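Local coordinates for protein transcription regulator (PDB 3CRJ) that probably binds DNA as a dimeric, all-helical TetR-family repressor and thereby regulates transcription, at residues E71-S76 / D131-Y136; D75-V80 / L93-V98; T16-Q21 / Y44-A49. All coordinates share one frame; numbering follows the deposited sequence.

Contact 1 (E71-S76 / D131-Y136); sequences ERFVDS and DEYVRY
Y133 presents one face of its ring to V74 and part of its edge to F73. The methyl CG2 of V74 sits over that face, 3.5 Å from the ring centroid and 20° off the normal, a CH-pi contact displaced toward the hydroxyl end: its nearest ring atom is Y133 CZ. The other methyl, V74 CG1, lies 3.8 Å from Y133 OH. At the rim, near the plane of the tyrosine, comes F73, whose CE2 lies 3.9 Å from Y133 CE2. Y133 carries CG anti to its backbone N (chi1 -178°), which throws the ring across toward the facing helix. Segments 71-76 and 131-136 run nearly parallel (13°), their axes 11.6 Å apart at closest approach; as in the TetR fold, the connecting helix 58-78 packs here on helix 121-148 of the C-terminal bundle. So wide a spacing is bridged by the two aromatic rings. F73 CE2 also meets the buried V134 at CG2, 4.0 Å away, and L96 of helix 85-97 packs against both residues. Further round helix 121-148, R135 makes salt bridges through NH1 to E132 OE1 (2.7 Å), from above the carboxylate plane, and through NH2 to E157 OE2 of helix 156-176.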
# COMPACT_ATOMS: atom_id res chain seq x y z
N GLU A 71 16.41 -4.21 11.41
CA GLU A 71 17.13 -4.61 12.63
C GLU A 71 16.49 -3.98 13.87
O GLU A 71 16.32 -4.64 14.90
CB GLU A 71 18.61 -4.19 12.59
CG GLU A 71 19.49 -4.92 11.60
CD GLU A 71 20.91 -4.37 11.59
OE1 GLU A 71 21.27 -3.63 10.64
OE2 GLU A 71 21.68 -4.66 12.55
N ARG A 72 16.18 -2.70 13.75
CA ARG A 72 15.46 -1.96 14.78
C ARG A 72 14.16 -2.71 15.11
O ARG A 72 13.80 -2.89 16.28
CB ARG A 72 15.16 -0.53 14.30
CG ARG A 72 16.04 0.60 14.85
CD ARG A 72 15.06 1.74 15.26
NE ARG A 72 15.58 3.11 15.19
CZ ARG A 72 14.81 4.18 14.97
NH1 ARG A 72 13.50 4.02 14.78
NH2 ARG A 72 15.33 5.41 14.91
N PHE A 73 13.46 -3.15 14.07
CA PHE A 73 12.20 -3.87 14.27
C PHE A 73 12.45 -5.23 14.93
O PHE A 73 11.79 -5.58 15.91
CB PHE A 73 11.45 -4.03 12.95
CG PHE A 73 10.20 -4.84 13.08
CD1 PHE A 73 9.06 -4.29 13.64
CD2 PHE A 73 10.15 -6.15 12.63
CE1 PHE A 73 7.89 -5.03 13.76
CE2 PHE A 73 8.99 -6.90 12.76
CZ PHE A 73 7.86 -6.34 13.32
N VAL A 74 13.42 -5.97 14.38
CA VAL A 74 13.85 -7.26 14.92
C VAL A 74 14.21 -7.16 16.41
O VAL A 74 13.77 -8.00 17.21
CB VAL A 74 15.00 -7.86 14.06
CG1 VAL A 74 15.83 -8.91 14.84
CG2 VAL A 74 14.46 -8.45 12.76
N ASP A 75 14.98 -6.14 16.77
CA ASP A 75 15.33 -5.85 18.16
C ASP A 75 14.12 -5.80 19.07
O ASP A 75 14.07 -6.51 20.08
CB ASP A 75 16.07 -4.52 18.27
CG ASP A 75 17.57 -4.66 18.09
OD1 ASP A 75 18.06 -5.81 17.93
OD2 ASP A 75 18.25 -3.61 18.11
N SER A 76 13.15 -4.97 18.70
CA SER A 76 11.99 -4.72 19.56
C SER A 76 11.15 -5.97 19.77
O SER A 76 10.58 -6.15 20.85
CB SER A 76 11.12 -3.60 18.97
OG SER A 76 10.61 -3.99 17.70
N ASP A 131 9.04 -8.30 4.71
CA ASP A 131 7.84 -9.09 4.62
C ASP A 131 8.05 -10.53 5.12
O ASP A 131 7.27 -10.96 5.96
CB ASP A 131 7.30 -9.07 3.21
CG ASP A 131 5.92 -9.66 3.10
OD1 ASP A 131 4.97 -9.19 3.76
OD2 ASP A 131 5.79 -10.60 2.31
N GLU A 132 9.08 -11.25 4.64
CA GLU A 132 9.35 -12.63 5.09
C GLU A 132 9.52 -12.75 6.60
O GLU A 132 9.07 -13.72 7.21
CB GLU A 132 10.58 -13.28 4.43
CG GLU A 132 10.54 -13.47 2.92
CD GLU A 132 9.55 -14.52 2.42
OE1 GLU A 132 8.49 -14.76 3.05
OE2 GLU A 132 9.83 -15.08 1.32
N TYR A 133 10.19 -11.76 7.19
CA TYR A 133 10.48 -11.79 8.60
C TYR A 133 9.19 -11.72 9.40
O TYR A 133 9.00 -12.46 10.38
CB TYR A 133 11.39 -10.64 9.02
CG TYR A 133 11.71 -10.70 10.48
CD1 TYR A 133 12.71 -11.57 10.96
CD2 TYR A 133 11.00 -9.93 11.41
CE1 TYR A 133 13.00 -11.66 12.32
CE2 TYR A 133 11.28 -10.02 12.79
CZ TYR A 133 12.29 -10.88 13.23
OH TYR A 133 12.61 -10.95 14.57
N VAL A 134 8.30 -10.83 8.96
CA VAL A 134 7.02 -10.63 9.61
C VAL A 134 6.20 -11.88 9.44
O VAL A 134 5.72 -12.44 10.42
CB VAL A 134 6.29 -9.37 9.08
CG1 VAL A 134 4.85 -9.31 9.59
CG2 VAL A 134 7.08 -8.10 9.47
N ARG A 135 6.09 -12.35 8.21
CA ARG A 135 5.46 -13.64 7.89
C ARG A 135 5.97 -14.79 8.81
O ARG A 135 5.16 -15.48 9.45
CB ARG A 135 5.72 -13.93 6.42
CG ARG A 135 4.95 -15.09 5.83
CD ARG A 135 5.54 -15.46 4.46
NE ARG A 135 5.48 -16.91 4.21
CZ ARG A 135 6.54 -17.70 3.96
NH1 ARG A 135 7.79 -17.22 3.91
NH2 ARG A 135 6.33 -18.99 3.76
N TYR A 136 7.29 -14.97 8.91
CA TYR A 136 7.84 -15.98 9.80
C TYR A 136 7.35 -15.78 11.23
O TYR A 136 6.88 -16.72 11.84
CB TYR A 136 9.37 -16.02 9.74
CG TYR A 136 10.01 -17.04 10.70
CD1 TYR A 136 10.47 -18.27 10.25
CD2 TYR A 136 10.16 -16.74 12.06
CE1 TYR A 136 11.07 -19.19 11.14
CE2 TYR A 136 10.74 -17.63 12.95
CZ TYR A 136 11.20 -18.86 12.51
OH TYR A 136 11.79 -19.74 13.43

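Contact 2 (D75-V80 / L93-V98); sequences DSIHDV and LDELLV
I77 and E95 mark the closest backbone approach, CA to CA 7.9 Å, where the last turns of helix 58-78 come alongside those of helix 85-97. At 93-98 the carbonyl O of D94 takes two backbone bonds, from L97 N and from V98 N. Between the helices the side chains of I77 and E95 run antiparallel past one another. CD1 of I77 lies against the aliphatic part of the glutamate, 3.6 Å from E95 CG and 3.9 Å from E95 CB. A bend at chi2 (61°) turns the carboxylate of E95 away from this apolar patch, and OE1 comes to 4.1 Å from S76 OG, near but not bonded. The hydroxyl of S76 is spent on its own helix, where OG donates to F73 O. OE2 of E95 pairs with K99 in a salt bridge. I77, which is buried, also meets M137 of helix 121-148. E95 thus serves two surroundings: its methylenes extend the greasy surface begun by I77, while its charge is met by a lysine on its own side, so that what joins the two helices here is apolar contact with the glutamate's stem.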
# COMPACT_ATOMS: atom_id res chain seq x y z
N ASP A 75 14.98 -6.14 16.77
CA ASP A 75 15.33 -5.85 18.16
C ASP A 75 14.12 -5.80 19.07
O ASP A 75 14.07 -6.51 20.08
CB ASP A 75 16.07 -4.52 18.27
CG ASP A 75 17.57 -4.66 18.09
OD1 ASP A 75 18.06 -5.81 17.93
OD2 ASP A 75 18.25 -3.61 18.11
N SER A 76 13.15 -4.97 18.70
CA SER A 76 11.99 -4.72 19.56
C SER A 76 11.15 -5.97 19.77
O SER A 76 10.58 -6.15 20.85
CB SER A 76 11.12 -3.60 18.97
OG SER A 76 10.61 -3.99 17.70
N ILE A 77 11.07 -6.83 18.75
CA ILE A 77 10.43 -8.15 18.85
C ILE A 77 11.18 -9.11 19.78
O ILE A 77 10.55 -9.82 20.57
CB ILE A 77 10.23 -8.81 17.47
CG1 ILE A 77 9.38 -7.91 16.55
CG2 ILE A 77 9.61 -10.20 17.61
CD1 ILE A 77 7.95 -7.55 17.08
N HIS A 78 12.52 -9.13 19.71
CA HIS A 78 13.31 -9.91 20.67
C HIS A 78 12.99 -9.46 22.10
O HIS A 78 13.26 -10.19 23.04
CB HIS A 78 14.82 -9.77 20.43
CG HIS A 78 15.31 -10.42 19.17
ND1 HIS A 78 14.57 -11.36 18.47
CD2 HIS A 78 16.48 -10.28 18.50
CE1 HIS A 78 15.26 -11.76 17.42
NE2 HIS A 78 16.42 -11.12 17.41
N ASP A 79 12.41 -8.27 22.24
CA ASP A 79 11.99 -7.76 23.55
C ASP A 79 10.80 -8.52 24.06
O ASP A 79 10.65 -8.70 25.27
CB ASP A 79 11.64 -6.28 23.49
CG ASP A 79 12.83 -5.38 23.76
OD1 ASP A 79 13.93 -5.88 24.11
OD2 ASP A 79 12.66 -4.15 23.61
N VAL A 80 9.92 -8.95 23.15
CA VAL A 80 8.76 -9.74 23.57
C VAL A 80 9.11 -11.24 23.72
O VAL A 80 9.21 -11.99 22.74
CB VAL A 80 7.49 -9.45 22.69
CG1 VAL A 80 7.84 -9.38 21.22
CG2 VAL A 80 6.38 -10.47 22.97
N LEU A 93 0.90 -7.86 16.63
CA LEU A 93 0.01 -6.96 15.94
C LEU A 93 0.13 -5.54 16.46
O LEU A 93 0.13 -4.61 15.66
CB LEU A 93 -1.44 -7.42 16.01
CG LEU A 93 -1.61 -8.70 15.21
CD1 LEU A 93 -2.99 -9.31 15.50
CD2 LEU A 93 -1.33 -8.44 13.70
N ASP A 94 0.22 -5.37 17.78
CA ASP A 94 0.44 -4.05 18.34
C ASP A 94 1.71 -3.46 17.79
O ASP A 94 1.71 -2.34 17.31
CB ASP A 94 0.52 -4.09 19.84
CG ASP A 94 -0.79 -4.42 20.48
OD1 ASP A 94 -1.81 -4.55 19.75
OD2 ASP A 94 -0.80 -4.56 21.72
N GLU A 95 2.77 -4.24 17.81
CA GLU A 95 4.05 -3.80 17.30
C GLU A 95 3.97 -3.31 15.85
O GLU A 95 4.57 -2.29 15.50
CB GLU A 95 5.07 -4.91 17.43
CG GLU A 95 6.42 -4.40 17.75
CD GLU A 95 6.46 -3.65 19.08
OE1 GLU A 95 7.06 -2.55 19.11
OE2 GLU A 95 5.90 -4.17 20.09
N LEU A 96 3.20 -3.99 15.02
CA LEU A 96 3.14 -3.66 13.61
C LEU A 96 2.12 -2.56 13.32
O LEU A 96 2.23 -1.86 12.31
CB LEU A 96 2.78 -4.91 12.79
CG LEU A 96 3.78 -6.06 12.70
CD1 LEU A 96 3.06 -7.40 12.72
CD2 LEU A 96 4.58 -5.89 11.44
N LEU A 97 1.14 -2.39 14.20
CA LEU A 97 -0.00 -1.51 13.91
C LEU A 97 -0.22 -0.35 14.88
O LEU A 97 -0.75 0.66 14.48
CB LEU A 97 -1.30 -2.29 13.73
CG LEU A 97 -1.85 -2.61 12.33
CD1 LEU A 97 -0.85 -2.37 11.24
CD2 LEU A 97 -2.39 -4.02 12.28
N VAL A 98 0.17 -0.48 16.14
CA VAL A 98 0.02 0.66 17.06
C VAL A 98 1.28 1.52 17.18
O VAL A 98 1.20 2.75 17.14
CB VAL A 98 -0.57 0.25 18.43
CG1 VAL A 98 -1.59 -0.85 18.23
CG2 VAL A 98 0.52 -0.20 19.38

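Contact 3 (T16-Q21 / Y44-A49); sequences TEEIMQ and YGKSTA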
# COMPACT_ATOMS: atom_id res chain seq x y z
N THR A 16 28.45 4.20 10.84
CA THR A 16 27.29 3.64 10.16
C THR A 16 26.01 4.10 10.88
O THR A 16 25.13 4.72 10.27
CB THR A 16 27.43 2.09 10.10
OG1 THR A 16 28.67 1.76 9.46
CG2 THR A 16 26.29 1.44 9.34
N GLU A 17 25.94 3.84 12.19
CA GLU A 17 24.82 4.24 13.05
C GLU A 17 24.51 5.74 13.03
O GLU A 17 23.37 6.15 12.81
CB GLU A 17 25.10 3.78 14.47
CG GLU A 17 24.48 2.45 14.84
CD GLU A 17 23.28 2.62 15.75
OE1 GLU A 17 22.51 3.58 15.54
OE2 GLU A 17 23.10 1.80 16.68
N GLU A 18 25.53 6.57 13.26
CA GLU A 18 25.39 8.01 13.16
C GLU A 18 24.90 8.41 11.77
O GLU A 18 24.08 9.33 11.65
CB GLU A 18 26.73 8.72 13.39
CG GLU A 18 27.04 9.12 14.80
CD GLU A 18 28.20 10.10 14.83
OE1 GLU A 18 27.98 11.27 14.48
OE2 GLU A 18 29.33 9.70 15.17
N ILE A 19 25.40 7.72 10.74
CA ILE A 19 24.93 7.96 9.36
C ILE A 19 23.49 7.47 9.13
O ILE A 19 22.71 8.16 8.49
CB ILE A 19 25.89 7.43 8.27
CG1 ILE A 19 27.16 8.31 8.20
CG2 ILE A 19 25.20 7.44 6.91
CD1 ILE A 19 28.24 7.83 7.22
N MSE A 20 23.14 6.29 9.66
CA MSE A 20 21.76 5.83 9.57
C MSE A 20 20.82 6.84 10.22
O MSE A 20 19.82 7.22 9.65
CB MSE A 20 21.59 4.45 10.18
CG MSE A 20 22.23 3.30 9.38
SE MSE A 20 21.80 3.17 7.44
CE MSE A 20 22.99 4.51 6.68
N GLN A 21 21.18 7.31 11.40
CA GLN A 21 20.38 8.33 12.09
C GLN A 21 20.21 9.61 11.27
O GLN A 21 19.10 10.11 11.12
CB GLN A 21 20.95 8.61 13.47
CG GLN A 21 20.61 7.52 14.45
CD GLN A 21 21.63 7.38 15.54
OE1 GLN A 21 22.22 6.32 15.71
NE2 GLN A 21 21.85 8.45 16.30
N TYR A 44 24.43 14.76 9.16
CA TYR A 44 25.45 13.96 9.83
C TYR A 44 26.48 14.87 10.49
O TYR A 44 27.04 14.54 11.52
CB TYR A 44 26.07 13.01 8.80
CG TYR A 44 27.28 12.21 9.22
CD1 TYR A 44 27.30 11.48 10.42
CD2 TYR A 44 28.37 12.11 8.37
CE1 TYR A 44 28.42 10.71 10.79
CE2 TYR A 44 29.50 11.34 8.72
CZ TYR A 44 29.52 10.65 9.93
OH TYR A 44 30.63 9.90 10.25
N GLY A 45 26.68 16.04 9.89
CA GLY A 45 27.51 17.08 10.49
C GLY A 45 28.92 17.03 9.95
O GLY A 45 29.73 17.91 10.22
N LYS A 46 29.20 15.97 9.20
CA LYS A 46 30.49 15.81 8.55
C LYS A 46 30.43 16.09 7.06
O LYS A 46 29.36 16.20 6.49
CB LYS A 46 31.06 14.42 8.82
CG LYS A 46 31.99 14.35 10.03
CD LYS A 46 31.30 13.71 11.22
CE LYS A 46 32.31 13.39 12.34
NZ LYS A 46 31.82 12.29 13.25
N SER A 47 31.61 16.24 6.45
CA SER A 47 31.80 16.30 5.00
C SER A 47 30.98 15.29 4.20
O SER A 47 30.67 14.20 4.67
CB SER A 47 33.27 16.04 4.70
OG SER A 47 33.42 15.56 3.38
N THR A 48 30.67 15.66 2.96
CA THR A 48 29.95 14.77 2.06
C THR A 48 30.74 13.48 1.82
O THR A 48 30.17 12.40 1.78
CB THR A 48 29.55 15.51 0.75
OG1 THR A 48 28.61 14.73 0.02
CG2 THR A 48 30.71 15.76 -0.13
N ALA A 49 32.05 13.59 1.72
CA ALA A 49 32.94 12.46 1.51
C ALA A 49 33.05 11.54 2.73
O ALA A 49 33.52 10.42 2.62
CB ALA A 49 34.34 12.95 1.10
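The ring of Y44 lies between I19 on one face and K46 on the other, with E18 at its edge. I19 CG1 is almost exactly above the ring centre, 3.6 Å from the centroid and 7° off the normal, a CH-pi contact. On the opposite face, K46 CD lies 3.7 Å above the plane, toward the rim. E18 CB touches the edge at Y44 CE1, 3.7 Å away, and the carboxylate beyond it is steeply tilted to the ring. The contact packs the predicted helix-turn-helix of a TetR-type DNA-binding domain onto the domain's first helix, 12-30: Y44 ends helix 37-44, and the turn at residues 45-47 brings the chain into helix 48-52, which by family analogy probably reads the DNA.

The tyrosine's chi1 of 172° carries its ring away from its own N and against helix 12-30, where Q15 and A22 also touch it. I19 puts CG1 beside its backbone N (chi1 -72°), so that CG1 and CD1 both lie along that face of the ring, while Y54 and Y55 pack on the same isoleucine. Loss of the Y44 ring to an alanine here would probably open a gap between I19 and the lysine chain and leave K46 free to swing away. As it stands, K46 is bent at chi2 and folds back over the tyrosine, bringing NZ to 4.1 Å from E18 OE2: opposite charges that probably attract each other weakly, too far apart for a salt bridge.

G45, the first residue past the helix, has a positive phi at which a CB would be pressed against the carbonyl O of Y44. Helix 48-52 then opens with S47 as its N-cap, OG accepting from A49 N at 2.9 Å.

Contacts 1 and 2 are neighbours, their centres about 9 Å apart: both use helix 58-78, share D75 and S76, and touch where L96 CD2 lies 3.8 Å from F73 CZ and 3.9 Å from V134 CG2. Together they dock helix 58-78 on helices 121-148 and 85-97 of the C-terminal bundle. Contact 3 belongs to the predicted DNA-binding end, its centre about 25 Å from that of contact 1 and about 28 Å from that of contact 2, with no touch to either. Helix 58-78 follows helix 48-52 in the chain and so leads from the helix-turn-helix to the bundle, where D131 of contact 1 forms a salt bridge with R173 of the second subunit.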